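Putative glutaryl-CoA dehydrogenase (Thermus thermophilus, PDB 2EBA) is a flavoprotein of the acyl-CoA dehydrogenase family that binds flavin-adenine dinucleotide and assembles from four protein chains. Local coordinates at residues K20-F25 against L54-P59; E27-P32 against T45-R50; A73-I78 against S91-Q96. All coordinates share one frame; numbering follows the deposited sequence.

Contact 1: K20-F25 against L54-P59; sequences KAARRF and LGFLGP
Phe-25 meets Leu-54 and Phe-56 in an apolar junction between a helix flank and the turn that follows another helix. Methyl CD1 of Leu-54 sits squarely over one face of the Phe-25 ring, 4.2 Å from its centroid, in a CH-pi contact. The sister methyl lies over the rim of the same face: Leu-54 CD2 comes to 3.3 Å from Phe-25 CD2, a tight approach that also brings it against CB and CG. Leucine suits this position because its two methyls cover the centre and the rim of one face.

The rings of Phe-25 and Phe-56 meet obliquely, with their planes 61° apart. Phe-56 CE2 lies near the plane of the Phe-25 ring, at its edge, 3.7 Å from Phe-25 CE2. On its far end Phe-56 leans on the helix itself, with Phe-56 CZ 3.7 Å from Ala-22 CB; a side chain as short as alanine's lets the ring come almost to the backbone, and Ala-22 CA lies in the plane of the Phe-56 ring at its edge. Over one face of that ring, toward its rim, lies Leu-54 CB, so Leu-54 and Phe-56 pack on each other as well as on the helix.

Phe-25 reaches across because its CG swings roughly opposite the backbone N, at a chi1 of 152°. Around this first shell, Ile-78 touches Phe-56 and the Arg-50 side chain touches Phe-25, while Gly-58 N bonds to Ser-97 OG. Gly-55, with the positive phi that glycine adopts readily, ends helix 48-54 in a Schellman motif and turns the chain toward Phe-56. Apolar packing thus joins helix 13-29 to the turn after helix 48-54, in the helical N-terminal domain of the acyl-CoA dehydrogenase fold.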
loop_
_atom_site.group_PDB
_atom_site.type_symbol
_atom_site.label_atom_id
_atom_site.label_comp_id
_atom_site.label_asym_id
_atom_site.label_seq_id
_atom_site.Cartn_x
_atom_site.Cartn_y
_atom_site.Cartn_z
ATOM N N LYS A 20 7.640 33.820 -8.750
ATOM C CA LYS A 20 6.879 34.302 -9.893
ATOM C C LYS A 20 7.737 34.466 -11.143
ATOM O O LYS A 20 7.311 34.104 -12.230
ATOM C CB LYS A 20 6.225 35.627 -9.564
ATOM C CG LYS A 20 5.445 35.632 -8.240
ATOM C CD LYS A 20 4.004 35.105 -8.418
ATOM C CE LYS A 20 3.782 33.840 -7.628
ATOM N NZ LYS A 20 2.487 33.154 -7.927
ATOM N N ALA A 21 8.932 35.020 -10.984
ATOM C CA ALA A 21 9.800 35.264 -12.133
ATOM C C ALA A 21 10.314 33.960 -12.727
ATOM O O ALA A 21 10.401 33.829 -13.960
ATOM C CB ALA A 21 10.982 36.101 -11.687
ATOM N N ALA A 22 10.681 33.006 -11.871
ATOM C CA ALA A 22 11.234 31.743 -12.312
ATOM C C ALA A 22 10.189 31.093 -13.246
ATOM O O ALA A 22 10.537 30.621 -14.336
ATOM C CB ALA A 22 11.462 30.836 -11.129
ATOM N N ARG A 23 8.908 31.058 -12.841
ATOM C CA ARG A 23 7.844 30.443 -13.641
ATOM C C ARG A 23 7.674 31.278 -14.935
ATOM O O ARG A 23 7.474 30.685 -15.998
ATOM C CB ARG A 23 6.522 30.433 -12.823
ATOM C CG ARG A 23 5.319 29.934 -13.631
ATOM C CD ARG A 23 4.098 29.400 -12.833
ATOM N NE ARG A 23 4.461 28.490 -11.746
ATOM C CZ ARG A 23 3.593 27.786 -11.012
ATOM N NH1 ARG A 23 2.282 27.867 -11.247
ATOM N NH2 ARG A 23 4.032 27.019 -10.020
ATOM N N ARG A 24 7.757 32.607 -14.902
ATOM C CA ARG A 24 7.602 33.368 -16.153
ATOM C C ARG A 24 8.725 33.003 -17.131
ATOM O O ARG A 24 8.476 32.728 -18.292
ATOM C CB ARG A 24 7.669 34.883 -15.920
ATOM C CG ARG A 24 6.297 35.439 -15.629
ATOM C CD ARG A 24 6.289 36.946 -15.727
ATOM N NE ARG A 24 6.109 37.541 -14.406
ATOM C CZ ARG A 24 7.083 38.079 -13.684
ATOM N NH1 ARG A 24 8.323 38.101 -14.171
ATOM N NH2 ARG A 24 6.831 38.555 -12.471
ATOM N N PHE A 25 9.969 33.002 -16.659
ATOM C CA PHE A 25 11.075 32.654 -17.536
ATOM C C PHE A 25 10.933 31.260 -18.123
ATOM O O PHE A 25 10.904 31.113 -19.338
ATOM C CB PHE A 25 12.369 32.822 -16.768
ATOM C CG PHE A 25 13.462 31.948 -17.227
ATOM C CD1 PHE A 25 13.954 32.038 -18.534
ATOM C CD2 PHE A 25 14.005 31.011 -16.365
ATOM C CE1 PHE A 25 14.975 31.178 -18.972
ATOM C CE2 PHE A 25 15.026 30.164 -16.789
ATOM C CZ PHE A 25 15.507 30.249 -18.103
ATOM N N LEU A 54 19.336 34.783 -14.112
ATOM C CA LEU A 54 18.235 34.846 -13.159
ATOM C C LEU A 54 18.705 34.576 -11.747
ATOM O O LEU A 54 17.929 34.695 -10.798
ATOM C CB LEU A 54 17.126 33.858 -13.526
ATOM C CG LEU A 54 16.217 34.367 -14.639
ATOM C CD1 LEU A 54 16.856 34.193 -16.008
ATOM C CD2 LEU A 54 14.927 33.609 -14.561
ATOM N N GLY A 55 19.982 34.224 -11.615
ATOM C CA GLY A 55 20.545 33.948 -10.305
ATOM C C GLY A 55 20.224 32.578 -9.762
ATOM O O GLY A 55 20.287 32.364 -8.551
ATOM N N PHE A 56 19.898 31.653 -10.660
ATOM C CA PHE A 56 19.581 30.281 -10.315
ATOM C C PHE A 56 20.802 29.515 -9.918
ATOM O O PHE A 56 20.699 28.417 -9.372
ATOM C CB PHE A 56 19.019 29.538 -11.504
ATOM C CG PHE A 56 17.615 29.869 -11.815
ATOM C CD1 PHE A 56 16.910 30.797 -11.060
ATOM C CD2 PHE A 56 16.972 29.216 -12.868
ATOM C CE1 PHE A 56 15.596 31.066 -11.335
ATOM C CE2 PHE A 56 15.633 29.482 -13.162
ATOM C CZ PHE A 56 14.946 30.403 -12.396
ATOM N N LEU A 57 21.971 30.050 -10.226
ATOM C CA LEU A 57 23.153 29.304 -9.920
ATOM C C LEU A 57 23.790 29.663 -8.602
ATOM O O LEU A 57 24.451 30.725 -8.470
ATOM C CB LEU A 57 24.109 29.473 -11.065
ATOM C CG LEU A 57 23.882 28.469 -12.222
ATOM C CD1 LEU A 57 22.387 28.059 -12.443
ATOM C CD2 LEU A 57 24.409 29.137 -13.511
ATOM N N GLY A 58 23.639 28.742 -7.648
ATOM C CA GLY A 58 24.166 28.947 -6.318
ATOM C C GLY A 58 23.456 30.150 -5.740
ATOM O O GLY A 58 24.101 31.075 -5.254
ATOM N N PRO A 59 22.106 30.138 -5.719
ATOM C CA PRO A 59 21.354 31.273 -5.187
ATOM C C PRO A 59 21.667 31.767 -3.790
ATOM O O PRO A 59 21.621 32.975 -3.546
ATOM C CB PRO A 59 19.899 30.850 -5.359
ATOM C CG PRO A 59 19.950 29.384 -5.313
ATOM C CD PRO A 59 21.234 28.974 -5.959
#

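Contact 2: E27-P32 against T45-R50; sequences EKEALP and THLIPR
The guanidinium of Arg-50 presents an edge, and neither of its faces, to the carboxylate of Glu-29. The grip is side-on and uses two nitrogens: Arg-50 NH2 donates to Glu-29 OE1 at 3.0 Å, with an N-H...O angle of 153°, while Arg-50 NE donates to Glu-29 OE2, also at 3.0 Å. OE1 lies close to the guanidinium plane, whereas OE2 is tilted from it and receives NE on its syn lone pair. The planes of the Glu-29 and Arg-50 groups are therefore twisted, 31° apart, and a weak third bond of 3.3 Å runs from Arg-50 NE to Glu-29 OE1. Arg-50 folds back to make this fit, with bends at chi2 and chi3, and Glu-29 answers with a chain extended beyond CG. Outside the pair, Arg-50 NH1 makes a salt bridge to Glu-53, so the arginine charge is probably shared between two acids.

The other flat group, the His-46 ring, carries Leu-47 CD1 on one face, offset toward the rim, and its ring also meets that of Trp-37. The other methyl, Leu-47 CD2, packs 3.8 Å from Ala-30 CB, where a small side chain suits the close approach just after helix 13-29; Leu-89 adds further apolar cover to Ala-30. A bidentate salt bridge thus flanks a buried aliphatic patch, joining the C-terminal end of helix 13-29 to the start of helix 48-54 in the acyl-CoA dehydrogenase N-terminal domain.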
loop_
_atom_site.group_PDB
_atom_site.type_symbol
_atom_site.label_atom_id
_atom_site.label_comp_id
_atom_site.label_asym_id
_atom_site.label_seq_id
_atom_site.Cartn_x
_atom_site.Cartn_y
_atom_site.Cartn_z
ATOM N N GLU A 27 8.441 29.284 -18.401
ATOM C CA GLU A 27 7.210 29.063 -19.107
ATOM C C GLU A 27 7.235 29.593 -20.505
ATOM O O GLU A 27 6.517 29.099 -21.393
ATOM C CB GLU A 27 6.096 29.732 -18.345
ATOM C CG GLU A 27 4.764 29.159 -18.648
ATOM C CD GLU A 27 4.012 28.929 -17.368
ATOM O OE1 GLU A 27 3.591 29.915 -16.721
ATOM O OE2 GLU A 27 3.868 27.754 -16.984
ATOM N N LYS A 28 8.017 30.629 -20.746
ATOM C CA LYS A 28 8.020 31.124 -22.086
ATOM C C LYS A 28 9.257 30.592 -22.803
ATOM O O LYS A 28 9.249 30.442 -24.023
ATOM C CB LYS A 28 7.981 32.640 -22.100
ATOM C CG LYS A 28 9.259 33.309 -22.497
ATOM C CD LYS A 28 8.855 34.581 -23.210
ATOM C CE LYS A 28 10.051 35.426 -23.584
ATOM N NZ LYS A 28 9.641 36.190 -24.793
ATOM N N GLU A 29 10.309 30.276 -22.051
ATOM C CA GLU A 29 11.551 29.831 -22.663
ATOM C C GLU A 29 11.884 28.352 -22.619
ATOM O O GLU A 29 12.711 27.906 -23.415
ATOM C CB GLU A 29 12.715 30.617 -22.096
ATOM C CG GLU A 29 12.957 31.929 -22.796
ATOM C CD GLU A 29 14.158 32.677 -22.231
ATOM O OE1 GLU A 29 13.960 33.808 -21.738
ATOM O OE2 GLU A 29 15.297 32.142 -22.264
ATOM N N ALA A 30 11.284 27.590 -21.707
ATOM C CA ALA A 30 11.635 26.174 -21.621
ATOM C C ALA A 30 10.480 25.182 -21.781
ATOM O O ALA A 30 10.625 24.191 -22.501
ATOM C CB ALA A 30 12.379 25.889 -20.307
ATOM N N LEU A 31 9.346 25.428 -21.129
ATOM C CA LEU A 31 8.254 24.464 -21.249
ATOM C C LEU A 31 7.805 24.255 -22.693
ATOM O O LEU A 31 7.491 23.140 -23.089
ATOM C CB LEU A 31 7.066 24.866 -20.384
ATOM C CG LEU A 31 6.152 23.687 -20.056
ATOM C CD1 LEU A 31 6.072 23.459 -18.562
ATOM C CD2 LEU A 31 4.791 23.982 -20.645
ATOM N N PRO A 32 7.799 25.327 -23.514
ATOM C CA PRO A 32 7.369 25.129 -24.902
ATOM C C PRO A 32 8.218 24.112 -25.667
ATOM O O PRO A 32 7.792 23.610 -26.699
ATOM C CB PRO A 32 7.490 26.526 -25.513
ATOM C CG PRO A 32 7.237 27.415 -24.349
ATOM C CD PRO A 32 8.035 26.761 -23.248
ATOM N N THR A 45 21.776 23.635 -23.399
ATOM C CA THR A 45 22.884 24.423 -22.878
ATOM C C THR A 45 22.653 25.924 -22.924
ATOM O O THR A 45 23.082 26.648 -22.029
ATOM C CB THR A 45 24.215 24.097 -23.623
ATOM O OG1 THR A 45 24.082 24.377 -25.025
ATOM C CG2 THR A 45 24.566 22.639 -23.442
ATOM N N HIS A 46 21.969 26.406 -23.961
ATOM C CA HIS A 46 21.701 27.834 -24.114
ATOM C C HIS A 46 20.833 28.374 -22.971
ATOM O O HIS A 46 20.544 29.573 -22.914
ATOM C CB HIS A 46 20.962 28.088 -25.410
ATOM C CG HIS A 46 19.591 27.477 -25.427
ATOM N ND1 HIS A 46 18.446 28.217 -25.611
ATOM C CD2 HIS A 46 19.188 26.212 -25.219
ATOM C CE1 HIS A 46 17.391 27.422 -25.518
ATOM N NE2 HIS A 46 17.810 26.193 -25.281
ATOM N N LEU A 47 20.383 27.503 -22.077
ATOM C CA LEU A 47 19.561 27.999 -21.015
ATOM C C LEU A 47 20.423 28.235 -19.781
ATOM O O LEU A 47 19.984 28.916 -18.847
ATOM C CB LEU A 47 18.439 27.009 -20.791
ATOM C CG LEU A 47 16.968 27.486 -20.887
ATOM C CD1 LEU A 47 16.759 28.542 -21.999
ATOM C CD2 LEU A 47 16.093 26.265 -21.213
ATOM N N ILE A 48 21.636 27.692 -19.777
ATOM C CA ILE A 48 22.537 27.885 -18.655
ATOM C C ILE A 48 22.830 29.391 -18.466
ATOM O O ILE A 48 22.813 29.896 -17.342
ATOM C CB ILE A 48 23.828 27.134 -18.887
ATOM C CG1 ILE A 48 23.504 25.644 -18.954
ATOM C CG2 ILE A 48 24.839 27.459 -17.814
ATOM C CD1 ILE A 48 24.610 24.809 -19.454
ATOM N N PRO A 49 23.121 30.101 -19.561
ATOM C CA PRO A 49 23.372 31.526 -19.338
ATOM C C PRO A 49 22.098 32.206 -18.823
ATOM O O PRO A 49 22.188 33.161 -18.026
ATOM C CB PRO A 49 23.801 32.054 -20.730
ATOM C CG PRO A 49 23.814 30.807 -21.629
ATOM C CD PRO A 49 23.876 29.625 -20.736
ATOM N N ARG A 50 20.925 31.731 -19.225
ATOM C CA ARG A 50 19.669 32.335 -18.757
ATOM C C ARG A 50 19.532 32.077 -17.237
ATOM O O ARG A 50 19.134 32.968 -16.504
ATOM C CB ARG A 50 18.443 31.745 -19.459
ATOM C CG ARG A 50 18.448 32.052 -20.947
ATOM C CD ARG A 50 18.443 33.545 -21.248
ATOM N NE ARG A 50 17.134 34.109 -20.965
ATOM C CZ ARG A 50 16.858 34.889 -19.924
ATOM N NH1 ARG A 50 17.817 35.206 -19.041
ATOM N NH2 ARG A 50 15.622 35.340 -19.747
#

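Contact 3: A73-I78 against S91-Q96; sequences AAYGLI and SFVSVQ
Ile-78 reaches out with its terminal methyl CD1 to overlap Val-93, Ile-78 CD1 and Val-93 CG1 being 3.7 Å apart and the side chains crossing at a slant. In Ile-78 a chi1 of 80° places CG1 between the backbone N and the carbonyl carbon, a position rarely taken in helices, and from there CD1 meets the valine. Val-93 also touches Tyr-75, its CG1 lying at the edge of the aromatic ring and near its plane, 4.4 Å from Tyr-75 CE1. Valine is short, and its methyl CG1 stands close to the helix, where it meets both neighbours.

Past that methyl the long tyrosine carries its hydroxyl to the other backbone, where Tyr-75 OH lies 3.8 Å from Ser-94 CA. The two hydroxyls do not meet directly; a water lies between them, 2.8 Å from Tyr-75 OH and 2.8 Å from Ser-94 OG, to which it donates. Each has a second partner, Ser-98 OG for the tyrosine and Arg-90 NH1 for the serine, and these bonds satisfy polar groups on buried residues. A bridging water and a tyrosine of full length fit the wide spacing of the helix axes, 11.5 Å at closest approach.

The Ser-94 side chain is about 9 Å from a bound FAD. Helices 72-85 and 87-107 are consecutive, near-antiparallel helices (147° between the short segments) of the acyl-CoA dehydrogenase N-terminal domain. Around them, Val-18 of helix 13-29 packs on Ile-78, Phe-51 of helix 48-54 packs on Val-93, and Gln-96 OE1 accepts a bond from Gly-127 N at the start of strand 127-130.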
loop_
_atom_site.group_PDB
_atom_site.type_symbol
_atom_site.label_atom_id
_atom_site.label_comp_id
_atom_site.label_asym_id
_atom_site.label_seq_id
_atom_site.Cartn_x
_atom_site.Cartn_y
_atom_site.Cartn_z
ATOM N N ALA A 73 14.875 29.092 1.238
ATOM C CA ALA A 73 13.513 28.939 0.754
ATOM C C ALA A 73 13.497 29.335 -0.730
ATOM O O ALA A 73 12.902 28.650 -1.565
ATOM C CB ALA A 73 12.573 29.827 1.559
ATOM N N ALA A 74 14.178 30.430 -1.053
ATOM C CA ALA A 74 14.243 30.921 -2.427
ATOM C C ALA A 74 14.909 29.900 -3.340
ATOM O O ALA A 74 14.491 29.724 -4.481
ATOM C CB ALA A 74 15.004 32.263 -2.482
ATOM N N TYR A 75 15.952 29.239 -2.845
ATOM C CA TYR A 75 16.648 28.218 -3.622
ATOM C C TYR A 75 15.652 27.087 -3.831
ATOM O O TYR A 75 15.470 26.603 -4.943
ATOM C CB TYR A 75 17.892 27.730 -2.860
ATOM C CG TYR A 75 18.597 26.501 -3.436
ATOM C CD1 TYR A 75 18.809 26.363 -4.810
ATOM C CD2 TYR A 75 19.082 25.498 -2.594
ATOM C CE1 TYR A 75 19.485 25.256 -5.323
ATOM C CE2 TYR A 75 19.755 24.395 -3.092
ATOM C CZ TYR A 75 19.953 24.276 -4.457
ATOM O OH TYR A 75 20.599 23.164 -4.953
ATOM N N GLY A 76 14.991 26.690 -2.745
ATOM C CA GLY A 76 14.006 25.631 -2.826
ATOM C C GLY A 76 12.941 25.990 -3.833
ATOM O O GLY A 76 12.513 25.152 -4.616
ATOM N N LEU A 77 12.524 27.253 -3.821
ATOM C CA LEU A 77 11.503 27.746 -4.732
ATOM C C LEU A 77 11.927 27.749 -6.193
ATOM O O LEU A 77 11.087 27.576 -7.061
ATOM C CB LEU A 77 11.052 29.155 -4.331
ATOM C CG LEU A 77 10.206 29.262 -3.053
ATOM C CD1 LEU A 77 10.033 30.722 -2.635
ATOM C CD2 LEU A 77 8.860 28.613 -3.286
ATOM N N ILE A 78 13.204 27.957 -6.495
ATOM C CA ILE A 78 13.577 27.941 -7.895
ATOM C C ILE A 78 13.641 26.475 -8.337
ATOM O O ILE A 78 13.309 26.137 -9.472
ATOM C CB ILE A 78 14.935 28.656 -8.180
ATOM C CG1 ILE A 78 16.096 27.744 -7.842
ATOM C CG2 ILE A 78 15.035 29.951 -7.414
ATOM C CD1 ILE A 78 16.846 27.337 -9.062
ATOM N N SER A 91 18.137 19.381 -12.132
ATOM C CA SER A 91 19.365 18.636 -11.878
ATOM C C SER A 91 20.595 19.477 -12.168
ATOM O O SER A 91 21.543 19.486 -11.387
ATOM C CB SER A 91 19.402 17.372 -12.743
ATOM O OG SER A 91 18.386 16.467 -12.348
ATOM N N PHE A 92 20.586 20.174 -13.298
ATOM C CA PHE A 92 21.721 21.006 -13.643
ATOM C C PHE A 92 21.978 22.020 -12.530
ATOM O O PHE A 92 23.106 22.169 -12.067
ATOM C CB PHE A 92 21.491 21.735 -14.976
ATOM C CG PHE A 92 22.614 22.672 -15.348
ATOM C CD1 PHE A 92 22.611 24.002 -14.928
ATOM C CD2 PHE A 92 23.717 22.198 -16.050
ATOM C CE1 PHE A 92 23.693 24.842 -15.193
ATOM C CE2 PHE A 92 24.813 23.029 -16.326
ATOM C CZ PHE A 92 24.801 24.355 -15.892
ATOM N N VAL A 93 20.931 22.716 -12.095
ATOM C CA VAL A 93 21.088 23.709 -11.044
ATOM C C VAL A 93 21.518 23.104 -9.713
ATOM O O VAL A 93 22.285 23.730 -8.967
ATOM C CB VAL A 93 19.805 24.519 -10.843
ATOM C CG1 VAL A 93 19.995 25.520 -9.711
ATOM C CG2 VAL A 93 19.460 25.229 -12.130
ATOM N N SER A 94 21.037 21.894 -9.412
ATOM C CA SER A 94 21.410 21.229 -8.159
ATOM C C SER A 94 22.897 20.913 -8.150
ATOM O O SER A 94 23.583 21.165 -7.164
ATOM C CB SER A 94 20.632 19.927 -7.977
ATOM O OG SER A 94 19.248 20.172 -7.922
ATOM N N VAL A 95 23.373 20.349 -9.254
ATOM C CA VAL A 95 24.770 19.993 -9.415
ATOM C C VAL A 95 25.660 21.225 -9.298
ATOM O O VAL A 95 26.552 21.271 -8.461
ATOM C CB VAL A 95 24.990 19.333 -10.784
ATOM C CG1 VAL A 95 26.466 19.019 -10.993
ATOM C CG2 VAL A 95 24.159 18.078 -10.868
ATOM N N GLN A 96 25.386 22.224 -10.127
ATOM C CA GLN A 96 26.143 23.475 -10.163
ATOM C C GLN A 96 26.149 24.195 -8.831
ATOM O O GLN A 96 27.177 24.711 -8.381
ATOM C CB GLN A 96 25.540 24.422 -11.212
ATOM C CG GLN A 96 26.348 25.698 -11.443
ATOM C CD GLN A 96 27.436 25.518 -12.486
ATOM O OE1 GLN A 96 27.873 24.400 -12.760
ATOM N NE2 GLN A 96 27.879 26.622 -13.069
HETATM O O HOH W 1 18.972 20.890 -5.184
#

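Overall arrangement
From the N terminus the chain runs along helix 13-29, whose middle enters contact 1 and whose last turn enters contact 2. Contact 2 closes first, when the chain returns through 45-50, and this short loop lies wholly within the longer one that contact 1 completes at 54-59. Contact 3 follows in series, bringing helices 72-85 and 87-107 together. The three also touch: Phe-25 packs on Leu-47, Pro-59 on Tyr-75 and Ile-48 on Phe-92. Segment 54-59 touches both segments of contact 3 and, through Leu-57, segment 45-50 of contact 2, so helices 13-29, 48-54, 72-85 and 87-107 pack as one body within the family's N-terminal domain.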